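Local coordinates for RNA pseudouridylate synthase domain-containing protein 1 (Homo sapiens, PDB 5VBB) that probably acts as an RNA-binding pseudouridine synthase of the RluA family, the enzymes that isomerise uridine to pseudouridine within RNA chains, at residues A[93-98]-A[213-218]; A[102-107]-A[157-162]; A[24-29]-A[67-72]. One frame throughout, in Å; residues are numbered along the deposited sequence.

Contact 1. Residues A[93-98]-A[213-218]. With SO4 (sulfate ion), chain C.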
loop_
_atom_site.group_PDB
_atom_site.type_symbol
_atom_site.label_atom_id
_atom_site.label_comp_id
_atom_site.label_asym_id
_atom_site.label_seq_id
_atom_site.Cartn_x
_atom_site.Cartn_y
_atom_site.Cartn_z
ATOM N N ARG A 93 -16.223 5.353 5.394
ATOM C CA ARG A 93 -15.699 4.830 4.142
ATOM C C ARG A 93 -15.682 5.882 3.022
ATOM O O ARG A 93 -16.036 5.567 1.897
ATOM C CB ARG A 93 -16.496 3.575 3.692
ATOM C CG ARG A 93 -16.041 2.284 4.331
ATOM C CD ARG A 93 -16.493 2.194 5.769
ATOM N NE ARG A 93 -16.344 0.836 6.292
ATOM C CZ ARG A 93 -16.627 0.469 7.536
ATOM N NH1 ARG A 93 -16.476 -0.796 7.911
ATOM N NH2 ARG A 93 -17.063 1.363 8.421
ATOM N N ARG A 94 -15.256 7.114 3.331
ATOM C CA ARG A 94 -15.191 8.197 2.338
ATOM C C ARG A 94 -13.747 8.476 1.879
ATOM O O ARG A 94 -13.534 9.407 1.108
ATOM C CB ARG A 94 -15.830 9.458 2.916
ATOM C CG ARG A 94 -17.303 9.234 3.281
ATOM C CD ARG A 94 -18.056 10.509 3.567
ATOM N NE ARG A 94 -17.707 11.085 4.874
ATOM C CZ ARG A 94 -16.857 12.091 5.093
ATOM N NH1 ARG A 94 -16.642 12.529 6.330
ATOM N NH2 ARG A 94 -16.215 12.670 4.081
ATOM N N VAL A 95 -12.773 7.648 2.295
ATOM C CA VAL A 95 -11.346 7.834 1.919
ATOM C C VAL A 95 -11.020 7.096 0.636
ATOM O O VAL A 95 -11.542 6.008 0.406
ATOM C CB VAL A 95 -10.443 7.379 3.084
ATOM C CG1 VAL A 95 -8.956 7.291 2.694
ATOM C CG2 VAL A 95 -10.658 8.293 4.287
ATOM N N THR A 96 -10.150 7.694 -0.214
ATOM C CA THR A 96 -9.677 7.066 -1.446
ATOM C C THR A 96 -8.190 6.733 -1.259
ATOM O O THR A 96 -7.417 7.576 -0.803
ATOM C CB THR A 96 -9.899 7.964 -2.651
ATOM O OG1 THR A 96 -11.280 8.259 -2.729
ATOM C CG2 THR A 96 -9.456 7.319 -3.962
ATOM N N LYS A 97 -7.794 5.507 -1.626
ATOM C CA LYS A 97 -6.408 5.081 -1.547
ATOM C C LYS A 97 -6.018 4.308 -2.772
ATOM O O LYS A 97 -6.834 3.568 -3.290
ATOM C CB LYS A 97 -6.206 4.124 -0.358
ATOM C CG LYS A 97 -6.565 4.634 1.006
ATOM C CD LYS A 97 -5.956 3.736 2.084
ATOM C CE LYS A 97 -6.451 4.058 3.466
ATOM N NZ LYS A 97 -6.063 3.030 4.470
ATOM N N ALA A 98 -4.756 4.432 -3.208
ATOM C CA ALA A 98 -4.183 3.616 -4.262
ATOM C C ALA A 98 -2.737 3.317 -3.931
ATOM O O ALA A 98 -2.049 4.082 -3.220
ATOM C CB ALA A 98 -4.314 4.268 -5.638
ATOM N N LEU A 213 -3.504 9.028 -1.595
ATOM C CA LEU A 213 -4.365 9.069 -0.413
ATOM C C LEU A 213 -5.183 10.356 -0.441
ATOM O O LEU A 213 -4.640 11.413 -0.695
ATOM C CB LEU A 213 -3.513 8.959 0.862
ATOM C CG LEU A 213 -4.206 9.146 2.234
ATOM C CD1 LEU A 213 -5.113 7.954 2.560
ATOM C CD2 LEU A 213 -3.148 9.352 3.346
ATOM N N ARG A 214 -6.491 10.253 -0.286
ATOM C CA ARG A 214 -7.379 11.402 -0.267
ATOM C C ARG A 214 -8.313 11.229 0.905
ATOM O O ARG A 214 -9.010 10.226 0.950
ATOM C CB ARG A 214 -8.174 11.510 -1.555
ATOM C CG ARG A 214 -8.919 12.846 -1.695
ATOM C CD ARG A 214 -10.149 12.729 -2.588
ATOM N NE ARG A 214 -9.823 12.225 -3.913
ATOM C CZ ARG A 214 -10.701 11.810 -4.826
ATOM N NH1 ARG A 214 -12.005 11.837 -4.572
ATOM N NH2 ARG A 214 -10.281 11.368 -5.998
ATOM N N ILE A 215 -8.316 12.203 1.859
ATOM C CA ILE A 215 -9.128 12.167 3.067
ATOM C C ILE A 215 -9.977 13.470 3.016
ATOM O O ILE A 215 -9.460 14.550 3.272
ATOM C CB ILE A 215 -8.239 12.079 4.314
ATOM C CG1 ILE A 215 -7.219 10.889 4.190
ATOM C CG2 ILE A 215 -9.114 11.958 5.575
ATOM C CD1 ILE A 215 -6.180 10.823 5.240
ATOM N N PRO A 216 -11.237 13.371 2.572
ATOM C CA PRO A 216 -12.057 14.578 2.376
ATOM C C PRO A 216 -12.690 15.058 3.673
ATOM O O PRO A 216 -13.891 14.920 3.869
ATOM C CB PRO A 216 -13.076 14.113 1.343
ATOM C CG PRO A 216 -13.304 12.667 1.688
ATOM C CD PRO A 216 -11.950 12.155 2.124
ATOM N N THR A 217 -11.880 15.641 4.565
ATOM C CA THR A 217 -12.394 16.104 5.864
ATOM C C THR A 217 -13.234 17.385 5.716
ATOM O O THR A 217 -13.140 18.093 4.720
ATOM C CB THR A 217 -11.272 16.316 6.919
ATOM O OG1 THR A 217 -10.601 17.565 6.691
ATOM C CG2 THR A 217 -10.271 15.176 6.973
ATOM N N ASP A 218 -14.022 17.676 6.743
ATOM C CA ASP A 218 -14.904 18.863 6.780
ATOM C C ASP A 218 -14.151 20.179 6.499
ATOM O O ASP A 218 -14.655 20.999 5.741
ATOM C CB ASP A 218 -15.652 18.959 8.115
ATOM C CG ASP A 218 -14.810 18.889 9.380
ATOM O OD1 ASP A 218 -13.571 18.877 9.270
ATOM O OD2 ASP A 218 -15.400 18.831 10.484
HETATM S S SO4 C . -14.418 -2.124 4.854
HETATM O O1 SO4 C . -15.042 -3.042 3.902
HETATM O O2 SO4 C . -15.120 -2.210 6.109
HETATM O O3 SO4 C . -13.061 -2.499 5.126
HETATM O O4 SO4 C . -14.440 -0.769 4.323
#
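The carbonyl oxygen of Thr96 takes the amide of Arg214, Arg214 N lying 2.9 Å from Thr96 O, and Leu213 CA adds a C-H contact to the same oxygen. The return bond, Thr96 N to Arg214 O at 3.0 Å, completes an antiparallel hydrogen-bonded pair, and Val95 CA and CG1 also lean on Arg214 O. Lys97 and Leu213 follow as a non-hydrogen-bonded pair. This is where strand 96-104 enters the sheet beside the end of strand 208-216, just after helix 80-91 closes in a Schellman motif with Arg93 as its C-prime residue. On one face Leu213 CD1 fits between Val95 CG1 and Lys97 CG, 3.9 Å from each; Val95 is turned with CG1 anti to its amide nitrogen (chi1 169°), which brings that methyl against Leu213 CD1. Ile215 CG2 meets Val95 CG2 side by side. On the other face Thr96 and Arg214 run alongside each other, OG1 above the guanidinium face without bonding to it; Arg214 NH1 is held by Asp259. At the end of strand 208-216, Pro216 presses CG and CD onto Arg94 O, both at 3.3 Å. Arg94 has two conformers; in the one described NH2 bonds Pro216 O and NE pairs with Glu92, so both are tentative. Arg93 bends at chi2 (75°) to put NH1 2.7 Å from sulfate O2, with NE bonding O4. Backbone bonds and methyl packing thus fix the strand pairing, while Arg93, with Gly171 and Arg172, holds a sulfate, probably from the crystallisation liquor, at a place that could perhaps accept an RNA phosphate.

Contact 2. Residues A[102-107]-A[157-162]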
loop_
_atom_site.group_PDB
_atom_site.type_symbol
_atom_site.label_atom_id
_atom_site.label_comp_id
_atom_site.label_asym_id
_atom_site.label_seq_id
_atom_site.Cartn_x
_atom_site.Cartn_y
_atom_site.Cartn_z
ATOM N N LEU A 102 5.164 -4.178 -7.296
ATOM C CA LEU A 102 5.826 -5.019 -8.253
ATOM C C LEU A 102 5.391 -6.414 -7.847
ATOM O O LEU A 102 5.640 -6.810 -6.730
ATOM C CB LEU A 102 7.325 -4.908 -8.231
ATOM C CG LEU A 102 7.913 -3.567 -8.655
ATOM C CD1 LEU A 102 9.406 -3.546 -8.450
ATOM C CD2 LEU A 102 7.570 -3.248 -10.059
ATOM N N LEU A 103 4.688 -7.118 -8.738
ATOM C CA LEU A 103 4.137 -8.432 -8.481
ATOM C C LEU A 103 4.844 -9.492 -9.312
ATOM O O LEU A 103 5.213 -9.204 -10.445
ATOM C CB LEU A 103 2.660 -8.432 -8.900
ATOM C CG LEU A 103 1.716 -7.456 -8.215
ATOM C CD1 LEU A 103 0.292 -7.782 -8.610
ATOM C CD2 LEU A 103 1.871 -7.522 -6.700
ATOM N N ARG A 104 4.869 -10.740 -8.829
ATOM C CA ARG A 104 5.490 -11.867 -9.552
ATOM C C ARG A 104 4.689 -12.249 -10.789
ATOM O O ARG A 104 3.476 -12.364 -10.701
ATOM C CB ARG A 104 5.605 -13.113 -8.649
ATOM C CG ARG A 104 6.556 -12.975 -7.456
ATOM C CD ARG A 104 7.970 -13.040 -7.918
ATOM N NE ARG A 104 8.956 -12.846 -6.858
ATOM C CZ ARG A 104 10.213 -12.493 -7.078
ATOM N NH1 ARG A 104 10.646 -12.297 -8.318
ATOM N NH2 ARG A 104 11.041 -12.294 -6.061
ATOM N N GLY A 105 5.380 -12.477 -11.909
ATOM C CA GLY A 105 4.778 -12.872 -13.177
ATOM C C GLY A 105 4.252 -11.717 -14.001
ATOM O O GLY A 105 4.018 -10.621 -13.483
ATOM N N HIS A 106 4.056 -11.968 -15.304
ATOM C CA HIS A 106 3.490 -11.027 -16.269
ATOM C C HIS A 106 1.965 -11.228 -16.304
ATOM O O HIS A 106 1.517 -12.268 -16.772
ATOM C CB HIS A 106 4.073 -11.287 -17.673
ATOM C CG HIS A 106 5.496 -10.828 -17.812
ATOM N ND1 HIS A 106 6.260 -11.189 -18.899
ATOM C CD2 HIS A 106 6.197 -9.948 -17.055
ATOM C CE1 HIS A 106 7.432 -10.595 -18.728
ATOM N NE2 HIS A 106 7.435 -9.824 -17.635
ATOM N N ILE A 107 1.176 -10.254 -15.810
ATOM C CA ILE A 107 -0.291 -10.350 -15.798
ATOM C C ILE A 107 -0.753 -9.952 -17.187
ATOM O O ILE A 107 -0.473 -8.828 -17.597
ATOM C CB ILE A 107 -0.854 -9.443 -14.687
ATOM C CG1 ILE A 107 -0.350 -9.952 -13.320
ATOM C CG2 ILE A 107 -2.385 -9.393 -14.722
ATOM C CD1 ILE A 107 -0.747 -9.154 -12.071
ATOM N N ALA A 157 15.311 -8.320 -10.873
ATOM C CA ALA A 157 16.437 -9.194 -10.587
ATOM C C ALA A 157 16.360 -10.413 -11.541
ATOM O O ALA A 157 16.482 -11.556 -11.115
ATOM C CB ALA A 157 16.432 -9.630 -9.121
ATOM N N GLY A 158 16.060 -10.138 -12.815
ATOM C CA GLY A 158 15.974 -11.157 -13.854
ATOM C C GLY A 158 14.741 -12.042 -13.893
ATOM O O GLY A 158 14.660 -12.920 -14.750
ATOM N N ASP A 159 13.760 -11.814 -13.022
ATOM C CA ASP A 159 12.542 -12.623 -12.992
ATOM C C ASP A 159 11.331 -11.817 -13.519
ATOM O O ASP A 159 11.233 -10.628 -13.247
ATOM C CB ASP A 159 12.294 -13.147 -11.563
ATOM C CG ASP A 159 13.450 -13.995 -11.008
ATOM O OD1 ASP A 159 14.110 -14.701 -11.802
ATOM O OD2 ASP A 159 13.659 -13.991 -9.772
ATOM N N PRO A 160 10.400 -12.459 -14.251
ATOM C CA PRO A 160 9.232 -11.729 -14.783
ATOM C C PRO A 160 8.342 -11.152 -13.685
ATOM O O PRO A 160 7.965 -11.851 -12.743
ATOM C CB PRO A 160 8.484 -12.787 -15.602
ATOM C CG PRO A 160 9.029 -14.087 -15.154
ATOM C CD PRO A 160 10.400 -13.863 -14.704
ATOM N N VAL A 161 8.091 -9.857 -13.761
ATOM C CA VAL A 161 7.211 -9.212 -12.802
ATOM C C VAL A 161 6.328 -8.193 -13.530
ATOM O O VAL A 161 6.674 -7.691 -14.618
ATOM C CB VAL A 161 7.934 -8.504 -11.606
ATOM C CG1 VAL A 161 8.839 -9.445 -10.817
ATOM C CG2 VAL A 161 8.644 -7.250 -12.035
ATOM N N SER A 162 5.266 -7.813 -12.852
ATOM C CA SER A 162 4.366 -6.757 -13.329
ATOM C C SER A 162 4.347 -5.583 -12.378
ATOM O O SER A 162 4.112 -5.759 -11.191
ATOM C CB SER A 162 2.938 -7.273 -13.466
ATOM O OG SER A 162 2.874 -8.330 -14.406
HETATM O O HOH W 1 13.249 -11.604 -8.686
HETATM O O HOH W 2 9.086 -13.193 -10.779
#
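His106 lays one face of its imidazole over Pro160, whose CB sits 3.9 Å from the ring centroid in a CH-pi contact, while Val161 O lies at the ring edge near CD2. The ring also stacks with His153 and meets His241 steeply, and its NE2 bonds to Gly154 O. The Arg104 guanidinium takes two waters at its edge, in plane, both on NH1: one passes on to Asp159 OD2, the other to Pro160 O. The direct NH1 to Asp159 OD2 pair is a long salt bridge, 3.7 Å, with the two planes 56° apart, and Glu200 holds Arg104 NE. Between these outer groups runs the backbone pairing of two neighbouring antiparallel strands of the large synthase-domain sheet, 96-104 and 159-168. Leu103 N gives a nearly straight bond to Ser162 O (172°), and Ser162 N returns one of 2.8 Å to Leu103 O. Gly105, at positive phi, turns the chain out of the strand; its N still bonds Pro160 O, from above the carbonyl plane. Ser162 OG, anti to its carbonyl carbon (chi1 -61°), fastens this exit: it donates to a lone pair of Gly105 O at 2.7 Å and accepts Ile107 N at 2.9 Å. Ile107 CG1 rests 3.8 Å from Ser162 OG. With an alanine here both bonds go, which is likely to leave Ile107 N without its mate and the 105-107 turn less firmly tied to the strand.

Contact 3. Residues A[24-29]-A[67-72]. With SO4 (sulfate ion), chain B.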
loop_
_atom_site.group_PDB
_atom_site.type_symbol
_atom_site.label_atom_id
_atom_site.label_comp_id
_atom_site.label_asym_id
_atom_site.label_seq_id
_atom_site.Cartn_x
_atom_site.Cartn_y
_atom_site.Cartn_z
ATOM N N HIS A 24 8.781 4.948 5.512
ATOM C CA HIS A 24 9.829 4.123 4.966
ATOM C C HIS A 24 9.400 2.657 5.085
ATOM O O HIS A 24 8.622 2.297 5.989
ATOM C CB HIS A 24 11.120 4.386 5.752
ATOM C CG HIS A 24 12.369 3.930 5.071
ATOM N ND1 HIS A 24 12.753 2.598 5.080
ATOM C CD2 HIS A 24 13.311 4.648 4.421
ATOM C CE1 HIS A 24 13.914 2.549 4.446
ATOM N NE2 HIS A 24 14.285 3.754 4.024
ATOM N N TRP A 25 9.860 1.826 4.147
ATOM C CA TRP A 25 9.605 0.381 4.195
ATOM C C TRP A 25 10.309 -0.183 5.466
ATOM O O TRP A 25 11.328 0.358 5.907
ATOM C CB TRP A 25 10.109 -0.350 2.924
ATOM C CG TRP A 25 11.524 -0.035 2.528
ATOM C CD1 TRP A 25 11.949 1.029 1.787
ATOM C CD2 TRP A 25 12.702 -0.750 2.914
ATOM N NE1 TRP A 25 13.314 1.034 1.704
ATOM C CE2 TRP A 25 13.806 -0.061 2.369
ATOM C CE3 TRP A 25 12.931 -1.928 3.640
ATOM C CZ2 TRP A 25 15.121 -0.515 2.517
ATOM C CZ3 TRP A 25 14.238 -2.381 3.796
ATOM C CH2 TRP A 25 15.318 -1.678 3.241
ATOM N N ASP A 26 9.721 -1.201 6.084
ATOM C CA ASP A 26 10.256 -1.868 7.282
ATOM C C ASP A 26 10.457 -0.888 8.428
ATOM O O ASP A 26 11.504 -0.866 9.075
ATOM C CB ASP A 26 11.541 -2.668 7.005
ATOM C CG ASP A 26 11.320 -3.952 6.254
ATOM O OD1 ASP A 26 10.225 -4.133 5.702
ATOM O OD2 ASP A 26 12.300 -4.719 6.078
ATOM N N VAL A 27 9.419 -0.097 8.693
ATOM C CA VAL A 27 9.364 0.817 9.826
ATOM C C VAL A 27 7.983 0.661 10.440
ATOM O O VAL A 27 6.992 0.804 9.754
ATOM C CB VAL A 27 9.682 2.284 9.456
ATOM C CG1 VAL A 27 9.378 3.209 10.634
ATOM C CG2 VAL A 27 11.146 2.421 9.042
ATOM N N ARG A 28 7.924 0.407 11.740
ATOM C CA ARG A 28 6.684 0.218 12.477
ATOM C C ARG A 28 6.100 1.537 12.964
ATOM O O ARG A 28 6.844 2.415 13.372
ATOM C CB ARG A 28 6.973 -0.676 13.703
ATOM C CG ARG A 28 5.736 -1.436 14.191
ATOM C CD ARG A 28 6.122 -2.537 15.152
ATOM N NE ARG A 28 7.251 -3.334 14.653
ATOM C CZ ARG A 28 7.173 -4.316 13.758
ATOM N NH1 ARG A 28 5.996 -4.684 13.258
ATOM N NH2 ARG A 28 8.267 -4.965 13.382
ATOM N N ILE A 29 4.775 1.636 13.020
ATOM C CA ILE A 29 4.121 2.842 13.530
ATOM C C ILE A 29 4.283 2.947 15.072
ATOM O O ILE A 29 4.893 3.905 15.581
ATOM C CB ILE A 29 2.643 2.876 13.100
ATOM C CG1 ILE A 29 2.561 3.099 11.573
ATOM C CG2 ILE A 29 1.864 3.963 13.871
ATOM C CD1 ILE A 29 1.215 3.243 11.041
ATOM N N ASP A 67 1.132 -1.132 7.070
ATOM C CA ASP A 67 1.929 -2.275 7.533
ATOM C C ASP A 67 3.428 -1.902 7.617
ATOM O O ASP A 67 3.909 -1.074 6.821
ATOM C CB ASP A 67 1.811 -3.494 6.569
ATOM C CG ASP A 67 0.458 -4.160 6.357
ATOM O OD1 ASP A 67 -0.396 -4.066 7.274
ATOM O OD2 ASP A 67 0.298 -4.916 5.292
ATOM N N PHE A 68 4.159 -2.561 8.548
ATOM C CA PHE A 68 5.621 -2.466 8.732
ATOM C C PHE A 68 6.376 -2.526 7.401
ATOM O O PHE A 68 7.163 -1.637 7.113
ATOM C CB PHE A 68 6.127 -3.625 9.625
ATOM C CG PHE A 68 7.626 -3.699 9.806
ATOM C CD1 PHE A 68 8.281 -2.829 10.660
ATOM C CD2 PHE A 68 8.381 -4.654 9.140
ATOM C CE1 PHE A 68 9.663 -2.892 10.826
ATOM C CE2 PHE A 68 9.756 -4.734 9.336
ATOM C CZ PHE A 68 10.387 -3.853 10.162
ATOM N N SER A 69 6.106 -3.563 6.577
ATOM C CA SER A 69 6.825 -3.778 5.325
ATOM C C SER A 69 6.382 -2.881 4.170
ATOM O O SER A 69 7.096 -2.794 3.168
ATOM C CB SER A 69 6.724 -5.234 4.893
ATOM O OG SER A 69 7.322 -6.056 5.882
ATOM N N THR A 70 5.302 -2.151 4.318
ATOM C CA THR A 70 4.815 -1.282 3.261
ATOM C C THR A 70 5.328 0.126 3.448
ATOM O O THR A 70 5.360 0.616 4.565
ATOM C CB THR A 70 3.267 -1.362 3.266
ATOM O OG1 THR A 70 2.940 -2.716 2.986
ATOM C CG2 THR A 70 2.601 -0.449 2.245
ATOM N N SER A 71 5.705 0.800 2.337
ATOM C CA SER A 71 6.084 2.210 2.394
ATOM C C SER A 71 4.905 3.099 1.963
ATOM O O SER A 71 3.907 2.620 1.422
ATOM C CB SER A 71 7.274 2.475 1.470
ATOM O OG SER A 71 7.044 2.029 0.140
ATOM N N GLY A 72 5.018 4.394 2.183
ATOM C CA GLY A 72 4.041 5.325 1.650
ATOM C C GLY A 72 3.232 6.204 2.560
ATOM O O GLY A 72 3.551 6.383 3.746
HETATM S S SO4 B . 4.387 -6.975 7.858
HETATM O O1 SO4 B . 3.491 -7.996 7.294
HETATM O O2 SO4 B . 4.033 -6.804 9.273
HETATM O O3 SO4 B . 5.776 -7.358 7.721
HETATM O O4 SO4 B . 4.228 -5.721 7.129
HETATM O O HOH W 3 9.603 -3.803 2.904
#
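Stacking dominates where Phe68 is inserted between Arg28 and Asp26. The Arg28 guanidinium lies flat on the ring, planes 2° apart and centres 4.2 Å apart, a cation-pi pair displaced toward the rim, with NH2 nearest CD1. On the opposite face Asp26 CA sits over the ring centre, 3.5 Å from the centroid, a CH-pi contact. Phe68 gets there by holding CG anti to its backbone nitrogen (chi1 176°), and Arg28 by folding back at chi3. Among the hydrogen bonds, Phe68 O accepts Val27 N at 3.2 Å and, weakly, Asp26 N, so one carbonyl holds the bend of the 24-29 loop. A water bridges Asp26 OD1 to Ser69 O, and His24 ND1 bonds straight to a lone pair of Trp25 O at 2.8 Å. Asp67 to Thr70 form a type I beta turn. Lys23 NZ bonds the carbonyls of Val27, Asp67 and Thr70. The third kind is anion binding: a sulfate, probably from the crystallisation liquor, takes Ser69 N at 2.9 Å through O4 and Ser69 OG at 2.7 Å through O3, with Arg177 NH1 as a further donor; Arg177 also salt-bridges Asp67, probably the active-site aspartate, as in its relatives. Clamping the turn against the 24-29 loop probably helps position Asp67, and the sulfate bound next to it is consistent with a place for a phosphate of the RNA.

Contacts 1 and 2 draw on the same element, strand 96-104: residues 93-98 enter it against strand 208-216, and residues 102-107 leave it against strand 159-168, their centres 30 Å apart. Contact 3 joins two loops instead. Its centre lies about 9 Å from the chain's centre, against 14 Å for contact 1 and 18 Å for contact 2, the most peripheral; all three are only partly buried. Regular strand pairing with methyl packing carries contact 1; a serine hydroxyl and bridging waters finish the pairing in contact 2, away from the probable catalytic aspartate; a guanidinium stacked on a phenylalanine ring, and few backbone bonds, carry contact 3. Contacts 1 and 3 each bind a sulfate, two separate ions.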